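Hydrogenase expression/formation protein HypE (Desulfovibrio vulgaris subsp. vulgaris, PDB 2Z1U) binds ATP and magnesium and takes part in the maturation of hydrogenase, probably as an ATP-dependent enzyme of the AIR synthase-related (PurM-like) superfamily. Local coordinates at residues A[152-166]-A[206-219]. Sequence-based numbering, arbitrary orientation.
Sequences LVDPAPSGDRARPGD and EKLVLEVGDIHVLR
A His-carboxylate pair, H216 with D166, closes one end of the contact between the linker joining strands 141-151 and 167-170 and the edge strand 217-219 with the helix before it. H216 CG lies beside the backbone N (chi1 -69°), which helps point ND1 at D166 OD2, 2.7 Å away; the bond is nearly straight (163°), close to the ring plane, and meets the oxygen on its syn side. The backbone N of R163 reaches D166 OD2 from the opposite face of the carboxylate, at 2.8 Å, so two bonds grip this one oxygen and the D166 side chain closes back on the type II turn from R163 to D166. A water joins H216 NE2 to D214 OD1 and, weakly, to R163 NH1. Two arginines flank the ring: R163 turns a guanidinium face to the CE1 edge, while R161 NH2 lies off the ring plane, 3.6 Å from H216 CD2. R161 turns at chi3 (60°), bringing NH1 to A156 O (3.0 Å) and, by a weak bond, to I215 O. H216 O receives S158 N at 3.0 Å. The P157 ring lies beside L218 and also meets I215 CG2. Farther along, V153 CG1 presses on V209 CG1 (3.4 Å, tight), and L152 CB packs against V209 and L210. The linker thus packs along the edge of the AIR synthase-related C-terminal domain, where H216 and V217 form a classic beta bulge facing I277 of strand 275-278, helix 225-237 touches A162 and V217, and R219, salt-bridged to D41 of the second subunit, approaches the bound ATP and magnesium.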
loop_
_atom_site.group_PDB
_atom_site.type_symbol
_atom_site.label_atom_id
_atom_site.label_comp_id
_atom_site.label_asym_id
_atom_site.label_seq_id
_atom_site.Cartn_x
_atom_site.Cartn_y
_atom_site.Cartn_z
ATOM N N LEU A 152 17.864 10.515 7.591
ATOM C CA LEU A 152 18.509 11.396 8.570
ATOM C C LEU A 152 20.031 11.434 8.477
ATOM O O LEU A 152 20.654 12.349 9.004
ATOM C CB LEU A 152 18.095 11.012 9.999
ATOM C CG LEU A 152 16.607 11.109 10.357
ATOM C CD1 LEU A 152 16.336 10.367 11.656
ATOM C CD2 LEU A 152 16.142 12.563 10.446
ATOM N N VAL A 153 20.627 10.441 7.820
ATOM C CA VAL A 153 22.091 10.311 7.794
ATOM C C VAL A 153 22.616 9.754 6.483
ATOM O O VAL A 153 21.914 9.016 5.787
ATOM C CB VAL A 153 22.629 9.401 8.935
ATOM C CG1 VAL A 153 22.629 10.128 10.263
ATOM C CG2 VAL A 153 21.857 8.079 9.018
ATOM N N ASP A 154 23.864 10.110 6.167
ATOM C CA ASP A 154 24.587 9.519 5.048
ATOM C C ASP A 154 26.021 9.202 5.483
ATOM O O ASP A 154 26.736 10.098 5.930
ATOM C CB ASP A 154 24.574 10.453 3.830
ATOM C CG ASP A 154 24.862 9.721 2.524
ATOM O OD1 ASP A 154 26.000 9.254 2.330
ATOM O OD2 ASP A 154 23.949 9.619 1.681
ATOM N N PRO A 155 26.437 7.920 5.377
ATOM C CA PRO A 155 25.621 6.787 4.915
ATOM C C PRO A 155 24.550 6.355 5.925
ATOM O O PRO A 155 24.739 6.492 7.139
ATOM C CB PRO A 155 26.656 5.673 4.716
ATOM C CG PRO A 155 27.766 6.018 5.623
ATOM C CD PRO A 155 27.814 7.509 5.705
ATOM N N ALA A 156 23.442 5.837 5.408
ATOM C CA ALA A 156 22.314 5.381 6.218
ATOM C C ALA A 156 22.425 3.874 6.486
ATOM O O ALA A 156 23.195 3.188 5.798
ATOM C CB ALA A 156 21.010 5.710 5.510
ATOM N N PRO A 157 21.692 3.350 7.498
ATOM C CA PRO A 157 21.787 1.910 7.747
ATOM C C PRO A 157 21.252 1.084 6.573
ATOM O O PRO A 157 20.366 1.523 5.854
ATOM C CB PRO A 157 20.946 1.708 9.022
ATOM C CG PRO A 157 20.856 3.080 9.645
ATOM C CD PRO A 157 20.784 3.996 8.464
ATOM N N SER A 158 21.836 -0.099 6.381
ATOM C CA SER A 158 21.539 -0.962 5.249
ATOM C C SER A 158 21.973 -2.391 5.575
ATOM O O SER A 158 22.991 -2.595 6.233
ATOM C CB SER A 158 22.279 -0.460 4.010
ATOM O OG SER A 158 21.975 -1.259 2.880
ATOM N N GLY A 159 21.208 -3.376 5.105
ATOM C CA GLY A 159 21.489 -4.791 5.385
ATOM C C GLY A 159 22.886 -5.241 4.986
ATOM O O GLY A 159 23.439 -6.170 5.585
ATOM N N ASP A 160 23.462 -4.564 3.993
ATOM C CA ASP A 160 24.787 -4.907 3.467
ATOM C C ASP A 160 25.966 -4.190 4.140
ATOM O O ASP A 160 27.104 -4.279 3.666
ATOM C CB ASP A 160 24.823 -4.737 1.933
ATOM C CG ASP A 160 24.719 -3.287 1.480
ATOM O OD1 ASP A 160 24.461 -2.376 2.301
ATOM O OD2 ASP A 160 24.884 -3.055 0.267
ATOM N N ARG A 161 25.709 -3.511 5.259
ATOM C CA ARG A 161 26.743 -2.686 5.907
ATOM C C ARG A 161 27.338 -3.228 7.218
ATOM O O ARG A 161 28.161 -2.546 7.858
ATOM C CB ARG A 161 26.218 -1.248 6.093
ATOM C CG ARG A 161 25.977 -0.501 4.774
ATOM C CD ARG A 161 25.782 1.016 4.971
ATOM N NE ARG A 161 26.962 1.617 5.587
ATOM C CZ ARG A 161 26.961 2.408 6.661
ATOM N NH1 ARG A 161 25.821 2.758 7.252
ATOM N NH2 ARG A 161 28.121 2.860 7.136
ATOM N N ALA A 162 26.948 -4.444 7.612
ATOM C CA ALA A 162 27.566 -5.105 8.763
ATOM C C ALA A 162 29.010 -5.449 8.405
ATOM O O ALA A 162 29.270 -6.010 7.342
ATOM C CB ALA A 162 26.809 -6.360 9.156
ATOM N N ARG A 163 29.941 -5.083 9.275
ATOM C CA ARG A 163 31.358 -5.294 9.003
ATOM C C ARG A 163 32.054 -5.975 10.193
ATOM O O ARG A 163 31.572 -5.876 11.326
ATOM C CB ARG A 163 32.018 -3.958 8.602
ATOM C CG ARG A 163 32.313 -2.990 9.762
ATOM C CD ARG A 163 33.512 -2.068 9.444
ATOM N NE ARG A 163 34.031 -1.331 10.606
ATOM C CZ ARG A 163 33.971 -0.004 10.763
ATOM N NH1 ARG A 163 33.410 0.758 9.833
ATOM N NH2 ARG A 163 34.485 0.572 11.849
ATOM N N PRO A 164 33.167 -6.714 9.939
ATOM C CA PRO A 164 33.937 -7.354 11.011
ATOM C C PRO A 164 34.198 -6.447 12.214
ATOM O O PRO A 164 34.597 -5.293 12.043
ATOM C CB PRO A 164 35.262 -7.727 10.324
ATOM C CG PRO A 164 34.875 -7.943 8.884
ATOM C CD PRO A 164 33.710 -7.026 8.602
ATOM N N GLY A 165 33.965 -6.976 13.414
ATOM C CA GLY A 165 34.161 -6.224 14.652
ATOM C C GLY A 165 32.928 -5.501 15.181
ATOM O O GLY A 165 32.942 -5.010 16.312
ATOM N N ASP A 166 31.873 -5.430 14.363
ATOM C CA ASP A 166 30.600 -4.809 14.760
ATOM C C ASP A 166 29.943 -5.563 15.916
ATOM O O ASP A 166 29.973 -6.799 15.954
ATOM C CB ASP A 166 29.623 -4.775 13.586
ATOM C CG ASP A 166 29.914 -3.657 12.596
ATOM O OD1 ASP A 166 30.840 -2.841 12.816
ATOM O OD2 ASP A 166 29.193 -3.591 11.584
ATOM N N GLU A 206 15.758 7.524 15.727
ATOM C CA GLU A 206 16.214 8.894 15.537
ATOM C C GLU A 206 17.392 9.225 16.481
ATOM O O GLU A 206 18.430 9.739 16.032
ATOM C CB GLU A 206 15.047 9.899 15.665
ATOM C CG GLU A 206 15.497 11.375 15.561
ATOM C CD GLU A 206 14.396 12.326 15.137
ATOM O OE1 GLU A 206 13.499 11.910 14.379
ATOM O OE2 GLU A 206 14.444 13.513 15.535
ATOM N N LYS A 207 17.255 8.896 17.769
ATOM C CA LYS A 207 18.319 9.179 18.736
ATOM C C LYS A 207 19.575 8.358 18.453
ATOM O O LYS A 207 20.682 8.864 18.605
ATOM C CB LYS A 207 17.870 8.975 20.185
ATOM C CG LYS A 207 18.859 9.572 21.179
ATOM C CD LYS A 207 18.431 9.405 22.623
ATOM C CE LYS A 207 19.284 10.299 23.520
ATOM N NZ LYS A 207 18.870 10.190 24.938
ATOM N N LEU A 208 19.404 7.104 18.025
ATOM C CA LEU A 208 20.542 6.267 17.650
ATOM C C LEU A 208 21.339 6.906 16.523
ATOM O O LEU A 208 22.556 7.041 16.607
ATOM C CB LEU A 208 20.073 4.885 17.196
ATOM C CG LEU A 208 19.690 3.848 18.252
ATOM C CD1 LEU A 208 19.196 2.579 17.552
ATOM C CD2 LEU A 208 20.859 3.532 19.211
ATOM N N VAL A 209 20.631 7.291 15.470
ATOM C CA VAL A 209 21.246 7.730 14.234
ATOM C C VAL A 209 21.896 9.124 14.369
ATOM O O VAL A 209 23.041 9.342 13.929
ATOM C CB VAL A 209 20.210 7.567 13.078
ATOM C CG1 VAL A 209 20.183 8.721 12.116
ATOM C CG2 VAL A 209 20.391 6.186 12.390
ATOM N N LEU A 210 21.203 10.029 15.058
ATOM C CA LEU A 210 21.670 11.408 15.237
ATOM C C LEU A 210 22.602 11.663 16.418
ATOM O O LEU A 210 23.429 12.574 16.352
ATOM C CB LEU A 210 20.480 12.368 15.312
ATOM C CG LEU A 210 19.548 12.367 14.104
ATOM C CD1 LEU A 210 18.349 13.235 14.402
ATOM C CD2 LEU A 210 20.279 12.846 12.861
ATOM N N GLU A 211 22.461 10.898 17.497
ATOM C CA GLU A 211 23.261 11.141 18.698
ATOM C C GLU A 211 24.378 10.129 18.929
ATOM O O GLU A 211 25.449 10.491 19.389
ATOM C CB GLU A 211 22.372 11.327 19.934
ATOM C CG GLU A 211 21.435 12.535 19.773
ATOM C CD GLU A 211 20.693 12.921 21.036
ATOM O OE1 GLU A 211 19.451 13.029 20.968
ATOM O OE2 GLU A 211 21.342 13.114 22.083
ATOM N N VAL A 212 24.128 8.866 18.598
ATOM C CA VAL A 212 25.159 7.830 18.730
ATOM C C VAL A 212 26.011 7.812 17.454
ATOM O O VAL A 212 27.247 7.927 17.527
ATOM C CB VAL A 212 24.547 6.442 19.061
ATOM C CG1 VAL A 212 25.626 5.357 19.103
ATOM C CG2 VAL A 212 23.787 6.514 20.385
ATOM N N GLY A 213 25.338 7.702 16.306
ATOM C CA GLY A 213 25.971 7.777 14.984
ATOM C C GLY A 213 26.716 6.527 14.529
ATOM O O GLY A 213 26.982 5.622 15.326
ATOM N N ASP A 214 27.042 6.490 13.234
ATOM C CA ASP A 214 27.768 5.377 12.602
ATOM C C ASP A 214 27.019 4.050 12.738
ATOM O O ASP A 214 27.615 2.993 12.923
ATOM C CB ASP A 214 29.223 5.282 13.121
ATOM C CG ASP A 214 30.185 4.652 12.100
ATOM O OD1 ASP A 214 29.797 4.450 10.924
ATOM O OD2 ASP A 214 31.339 4.356 12.478
ATOM N N ILE A 215 25.694 4.110 12.627
ATOM C CA ILE A 215 24.872 2.904 12.647
ATOM C C ILE A 215 25.023 2.175 11.311
ATOM O O ILE A 215 24.741 2.750 10.245
ATOM C CB ILE A 215 23.365 3.227 12.905
ATOM C CG1 ILE A 215 23.181 4.100 14.164
ATOM C CG2 ILE A 215 22.549 1.932 12.984
ATOM C CD1 ILE A 215 23.772 3.518 15.480
ATOM N N HIS A 216 25.467 0.919 11.361
ATOM C CA HIS A 216 25.629 0.142 10.132
ATOM C C HIS A 216 24.345 -0.512 9.640
ATOM O O HIS A 216 24.016 -0.381 8.468
ATOM C CB HIS A 216 26.743 -0.900 10.263
ATOM C CG HIS A 216 28.116 -0.310 10.351
ATOM N ND1 HIS A 216 29.227 -1.070 10.642
ATOM C CD2 HIS A 216 28.559 0.959 10.188
ATOM C CE1 HIS A 216 30.297 -0.293 10.655
ATOM N NE2 HIS A 216 29.919 0.941 10.381
ATOM N N VAL A 217 23.652 -1.241 10.524
ATOM C CA VAL A 217 22.422 -1.974 10.167
ATOM C C VAL A 217 21.322 -1.834 11.215
ATOM O O VAL A 217 21.575 -1.916 12.418
ATOM C CB VAL A 217 22.645 -3.505 9.952
ATOM C CG1 VAL A 217 21.481 -4.110 9.128
ATOM C CG2 VAL A 217 23.974 -3.786 9.272
ATOM N N LEU A 218 20.100 -1.625 10.735
ATOM C CA LEU A 218 18.901 -1.731 11.555
ATOM C C LEU A 218 17.951 -2.666 10.827
ATOM O O LEU A 218 17.802 -2.573 9.605
ATOM C CB LEU A 218 18.223 -0.354 11.741
ATOM C CG LEU A 218 18.972 0.785 12.447
ATOM C CD1 LEU A 218 18.248 2.140 12.242
ATOM C CD2 LEU A 218 19.194 0.508 13.938
ATOM N N ARG A 219 17.329 -3.582 11.561
ATOM C CA ARG A 219 16.270 -4.418 10.978
ATOM C C ARG A 219 15.323 -4.884 12.080
ATOM O O ARG A 219 15.752 -5.122 13.213
ATOM C CB ARG A 219 16.844 -5.621 10.193
ATOM C CG ARG A 219 15.767 -6.413 9.430
ATOM C CD ARG A 219 16.296 -7.021 8.171
ATOM N NE ARG A 219 16.742 -6.024 7.192
ATOM C CZ ARG A 219 17.479 -6.328 6.122
ATOM N NH1 ARG A 219 17.816 -7.594 5.892
ATOM N NH2 ARG A 219 17.864 -5.385 5.268
HETATM O O HOH W 1 24.006 5.322 9.604
HETATM O O HOH W 2 31.892 2.815 9.873
#